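Local atomic coordinates of PEPTIDE N-myristoyltransferase (Saccharomyces cerevisiae, PDB entry 1IIC), a protein that catalyses transfer of the myristoyl group from myristoyl-CoA to the N-terminal glycine of protein and peptide substrates. Residues Lys194-Tyr197 / Phe201-Leu204; Asp361-Leu366 / Leu378-Gly383. All blocks are in the same frame, centred on the assembly; numbering follows the deposited sequence.

Contact 1 (Lys194-Tyr197 / Phe201-Leu204)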
loop_
_atom_site.group_PDB
_atom_site.type_symbol
_atom_site.label_atom_id
_atom_site.label_comp_id
_atom_site.label_asym_id
_atom_site.label_seq_id
_atom_site.Cartn_x
_atom_site.Cartn_y
_atom_site.Cartn_z
ATOM N N LYS A 194 3.545 -2.518 -25.434
ATOM C CA LYS A 194 3.711 -3.728 -26.226
ATOM C C LYS A 194 3.808 -4.993 -25.379
ATOM O O LYS A 194 3.147 -5.980 -25.669
ATOM C CB LYS A 194 4.929 -3.602 -27.141
ATOM C CG LYS A 194 4.983 -4.676 -28.220
ATOM C CD LYS A 194 6.127 -4.443 -29.202
ATOM C CE LYS A 194 6.140 -5.511 -30.285
ATOM N NZ LYS A 194 4.857 -5.530 -31.044
ATOM N N LYS A 195 4.620 -4.966 -24.326
ATOM C CA LYS A 195 4.766 -6.132 -23.455
ATOM C C LYS A 195 3.516 -6.402 -22.621
ATOM O O LYS A 195 3.147 -7.555 -22.418
ATOM C CB LYS A 195 5.969 -5.964 -22.524
ATOM C CG LYS A 195 6.137 -7.076 -21.494
ATOM C CD LYS A 195 7.345 -6.822 -20.597
ATOM C CE LYS A 195 7.525 -7.917 -19.564
ATOM N NZ LYS A 195 8.705 -7.685 -18.651
ATOM N N LEU A 196 2.876 -5.351 -22.115
ATOM C CA LEU A 196 1.661 -5.535 -21.322
ATOM C C LEU A 196 0.610 -6.247 -22.169
ATOM O O LEU A 196 -0.099 -7.139 -21.696
ATOM C CB LEU A 196 1.097 -4.183 -20.864
ATOM C CG LEU A 196 1.860 -3.460 -19.753
ATOM C CD1 LEU A 196 1.242 -2.080 -19.515
ATOM C CD2 LEU A 196 1.813 -4.295 -18.472
ATOM N N TYR A 197 0.517 -5.844 -23.431
ATOM C CA TYR A 197 -0.449 -6.435 -24.336
ATOM C C TYR A 197 -0.134 -7.903 -24.605
ATOM O O TYR A 197 -1.015 -8.758 -24.519
ATOM C CB TYR A 197 -0.472 -5.667 -25.647
ATOM C CG TYR A 197 -1.487 -6.190 -26.633
ATOM C CD1 TYR A 197 -2.829 -6.273 -26.295
ATOM C CD2 TYR A 197 -1.102 -6.587 -27.911
ATOM C CE1 TYR A 197 -3.772 -6.744 -27.211
ATOM C CE2 TYR A 197 -2.035 -7.054 -28.833
ATOM C CZ TYR A 197 -3.366 -7.129 -28.479
ATOM O OH TYR A 197 -4.276 -7.591 -29.407
ATOM N N PHE A 201 -2.070 -8.060 -20.240
ATOM C CA PHE A 201 -2.413 -7.209 -19.107
ATOM C C PHE A 201 -3.191 -5.961 -19.518
ATOM O O PHE A 201 -3.749 -5.270 -18.669
ATOM C CB PHE A 201 -1.166 -6.838 -18.297
ATOM C CG PHE A 201 -0.962 -7.716 -17.090
ATOM C CD1 PHE A 201 -0.862 -9.097 -17.230
ATOM C CD2 PHE A 201 -0.935 -7.174 -15.810
ATOM C CE1 PHE A 201 -0.747 -9.931 -16.114
ATOM C CE2 PHE A 201 -0.818 -8.001 -14.691
ATOM C CZ PHE A 201 -0.727 -9.389 -14.850
ATOM N N THR A 202 -3.228 -5.682 -20.817
ATOM C CA THR A 202 -3.983 -4.544 -21.357
ATOM C C THR A 202 -4.578 -4.995 -22.685
ATOM O O THR A 202 -4.080 -5.937 -23.305
ATOM C CB THR A 202 -3.092 -3.293 -21.632
ATOM O OG1 THR A 202 -2.441 -2.883 -20.427
ATOM C CG2 THR A 202 -3.945 -2.125 -22.134
ATOM N N GLY A 203 -5.632 -4.318 -23.127
ATOM C CA GLY A 203 -6.260 -4.683 -24.382
ATOM C C GLY A 203 -5.892 -3.776 -25.539
ATOM O O GLY A 203 -5.050 -2.887 -25.415
ATOM N N LEU A 204 -6.530 -4.019 -26.677
ATOM C CA LEU A 204 -6.319 -3.237 -27.887
ATOM C C LEU A 204 -7.715 -2.844 -28.354
ATOM O O LEU A 204 -8.367 -3.589 -29.083
ATOM C CB LEU A 204 -5.620 -4.090 -28.947
ATOM C CG LEU A 204 -5.417 -3.508 -30.349
ATOM C CD1 LEU A 204 -4.663 -2.185 -30.282
ATOM C CD2 LEU A 204 -4.646 -4.514 -31.195
#
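The C-terminal end of helix 193-198 is joined here to the loop leading away from it, through L196 and Y197 on the helix and F201, T202 and L204 on the loop. The hydrogen bond across the contact runs from F201 N to L196 O at 2.6 Å. It reaches the fifth residue on, one more than the four of an alpha-helical bond, and the chain past the helix comes back across its last turn, with L196/F201 and Y197/T202 as the nearest CA pairs. Its N-H...O angle of 168° is nearly straight, and the donor stands 25° from the carbonyl plane. Beside it, L196 CD2 meets F201 CB at 3.9 Å, the two side chains crossing at about a right angle, while L196 CB lies 3.8 Å from T202 OG1. L196 is buried and also packs on L312 of strand 311-322, as F201 does. In the fold, the helix end and its exit loop thus cover part of the large mixed sheet at the protein's surface, where F201 adds an edge-to-face pair with F78. The Y197 ring makes the second half of the contact. Its CG is anti to the backbone N (chi1 -178°), which carries the ring out along the loop even though CB starts off away from it. T202 O meets the ring at its edge, in plane, 3.3 Å from CD1. Further out, L204 lies obliquely to the ring: its CB is 3.7 Å from Y197 CE1, and its CD2 methyl comes within 3.6 Å of Y197 OH, a van der Waals contact with the hydroxyl oxygen. W193 stacks on the Y197 ring, and helix 210-217 adds E210 beside both Y197 and L204, with M213 against L204.

Contact 2 (Asp361-Leu366 / Leu378-Gly383)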
loop_
_atom_site.group_PDB
_atom_site.type_symbol
_atom_site.label_atom_id
_atom_site.label_comp_id
_atom_site.label_asym_id
_atom_site.label_seq_id
_atom_site.Cartn_x
_atom_site.Cartn_y
_atom_site.Cartn_z
ATOM N N ASP A 361 7.090 -2.077 -16.025
ATOM C CA ASP A 361 6.312 -2.220 -17.256
ATOM C C ASP A 361 4.976 -1.511 -17.228
ATOM O O ASP A 361 4.408 -1.213 -18.275
ATOM C CB ASP A 361 6.098 -3.703 -17.562
ATOM C CG ASP A 361 7.360 -4.378 -18.044
ATOM O OD1 ASP A 361 7.655 -5.507 -17.589
ATOM O OD2 ASP A 361 8.061 -3.776 -18.886
ATOM N N VAL A 362 4.475 -1.255 -16.024
ATOM C CA VAL A 362 3.201 -0.576 -15.818
ATOM C C VAL A 362 3.365 0.140 -14.476
ATOM O O VAL A 362 4.131 -0.309 -13.619
ATOM C CB VAL A 362 2.022 -1.594 -15.778
ATOM C CG1 VAL A 362 2.266 -2.632 -14.712
ATOM C CG2 VAL A 362 0.712 -0.878 -15.539
ATOM N N PHE A 363 2.679 1.265 -14.307
ATOM C CA PHE A 363 2.791 2.067 -13.086
ATOM C C PHE A 363 1.414 2.097 -12.397
ATOM O O PHE A 363 0.416 2.483 -12.997
ATOM C CB PHE A 363 3.267 3.466 -13.496
ATOM C CG PHE A 363 3.916 4.261 -12.396
ATOM C CD1 PHE A 363 4.704 3.649 -11.428
ATOM C CD2 PHE A 363 3.784 5.642 -12.368
ATOM C CE1 PHE A 363 5.351 4.407 -10.443
ATOM C CE2 PHE A 363 4.423 6.408 -11.393
ATOM C CZ PHE A 363 5.208 5.790 -10.428
ATOM N N ASN A 364 1.364 1.675 -11.140
ATOM C CA ASN A 364 0.109 1.616 -10.411
ATOM C C ASN A 364 -0.102 2.757 -9.446
ATOM O O ASN A 364 0.816 3.176 -8.751
ATOM C CB ASN A 364 0.018 0.307 -9.631
ATOM C CG ASN A 364 -0.171 -0.899 -10.525
ATOM O OD1 ASN A 364 0.082 -2.026 -10.111
ATOM N ND2 ASN A 364 -0.634 -0.672 -11.750
ATOM N N ALA A 365 -1.327 3.249 -9.382
ATOM C CA ALA A 365 -1.637 4.329 -8.462
ATOM C C ALA A 365 -3.108 4.314 -8.132
ATOM O O ALA A 365 -3.948 3.991 -8.977
ATOM C CB ALA A 365 -1.251 5.672 -9.067
ATOM N N LEU A 366 -3.404 4.652 -6.885
ATOM C CA LEU A 366 -4.768 4.718 -6.400
ATOM C C LEU A 366 -5.242 6.157 -6.529
ATOM O O LEU A 366 -4.453 7.050 -6.849
ATOM C CB LEU A 366 -4.810 4.280 -4.939
ATOM C CG LEU A 366 -4.589 2.791 -4.650
ATOM C CD1 LEU A 366 -4.076 2.608 -3.216
ATOM C CD2 LEU A 366 -5.901 2.032 -4.859
ATOM N N LEU A 378 -2.031 12.132 -16.975
ATOM C CA LEU A 378 -0.817 11.352 -17.148
ATOM C C LEU A 378 -1.105 9.948 -17.656
ATOM O O LEU A 378 -0.240 9.073 -17.647
ATOM C CB LEU A 378 -0.028 11.323 -15.836
ATOM C CG LEU A 378 0.496 12.710 -15.449
ATOM C CD1 LEU A 378 1.349 12.618 -14.182
ATOM C CD2 LEU A 378 1.330 13.272 -16.609
ATOM N N LYS A 379 -2.342 9.743 -18.091
ATOM C CA LYS A 379 -2.770 8.479 -18.676
ATOM C C LYS A 379 -2.831 7.247 -17.781
ATOM O O LYS A 379 -2.589 6.132 -18.243
ATOM C CB LYS A 379 -1.909 8.192 -19.916
ATOM C CG LYS A 379 -1.900 9.378 -20.879
ATOM C CD LYS A 379 -0.966 9.188 -22.068
ATOM C CE LYS A 379 -0.978 10.449 -22.935
ATOM N NZ LYS A 379 0.076 10.439 -23.972
ATOM N N PHE A 380 -3.134 7.440 -16.501
ATOM C CA PHE A 380 -3.293 6.294 -15.618
ATOM C C PHE A 380 -4.710 5.857 -15.947
ATOM O O PHE A 380 -5.665 6.551 -15.614
ATOM C CB PHE A 380 -3.214 6.688 -14.138
ATOM C CG PHE A 380 -1.827 6.964 -13.656
ATOM C CD1 PHE A 380 -1.171 8.137 -14.009
ATOM C CD2 PHE A 380 -1.160 6.032 -12.873
ATOM C CE1 PHE A 380 0.141 8.377 -13.587
ATOM C CE2 PHE A 380 0.144 6.258 -12.446
ATOM C CZ PHE A 380 0.799 7.430 -12.801
ATOM N N GLY A 381 -4.840 4.725 -16.626
ATOM C CA GLY A 381 -6.155 4.240 -17.005
ATOM C C GLY A 381 -6.935 3.617 -15.866
ATOM O O GLY A 381 -6.355 3.046 -14.945
ATOM N N PRO A 382 -8.274 3.720 -15.904
ATOM C CA PRO A 382 -9.173 3.173 -14.887
ATOM C C PRO A 382 -8.974 1.670 -14.735
ATOM O O PRO A 382 -9.105 0.932 -15.708
ATOM C CB PRO A 382 -10.557 3.496 -15.449
ATOM C CG PRO A 382 -10.313 4.744 -16.248
ATOM C CD PRO A 382 -9.042 4.390 -16.967
ATOM N N GLY A 383 -8.658 1.221 -13.523
ATOM C CA GLY A 383 -8.465 -0.200 -13.285
ATOM C C GLY A 383 -9.773 -0.845 -12.868
ATOM O O GLY A 383 -10.731 -0.149 -12.562
#
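This is an apolar contact under a beta sheet, in which F380 reaches F363 and A365 of strand 362-366. That strand closes a beta-alpha-beta crossover from the parallel strand 311-322 through helix 334-357, in a sheet consistent with the acetyltransferase-like fold of the family. Strand 182-190 pairs antiparallel with both 362-366 and 381-392, so F380, just ahead of the latter, reaches past an intervening strand; A365 CA and F380 CA, the nearest such pair, are 7.6 Å apart, too far for direct strand pairing, and the touching is left to side chains. The rings of F363 and F380 form an oblique pair, with planes at 43° and centroids 5.8 Å apart. With CG of F380 beside its backbone N (chi1 -76°), the ring extends toward strand 362-366 and its far end does the touching. C352 of helix 334-357 packs on both phenylalanines, placing them between sheet and helix; L375 touches A365 and F380. Replacing F380 by an alanine is likely to open a gap between strand and helix, leaving F363 without its aromatic neighbour and the A365 methyl without its ring contact. F380 CZ approaches F363 CD2 to 3.5 Å, while F380 CE2 lies 3.7 Å from A365 CB.

In the fold
The centre of contact 1, at the surface, lies about 24 Å from the centre of the chain, that of the buried contact 2 about 15 Å; the two centres are about 13 Å apart. They meet where helix 193-198 faces the start of strand 362-366. A salt bridge joins K195 NZ to D361 OD1 at 2.6 Å, and each partner has a further hydrogen bond to the 311-322 strand, K195 NZ to D311 O and D361 OD1 to G313 N. Next to it, L196 CD1 packs 3.5 Å from D361 O, and L196 CD2 lies 3.8 Å from V362 CB. Both contacts lie on the large mixed sheet, at strands 311-322 and 362-366. Myristoyl-CoA, as in other members of this family, probably binds mainly to the N-terminal half.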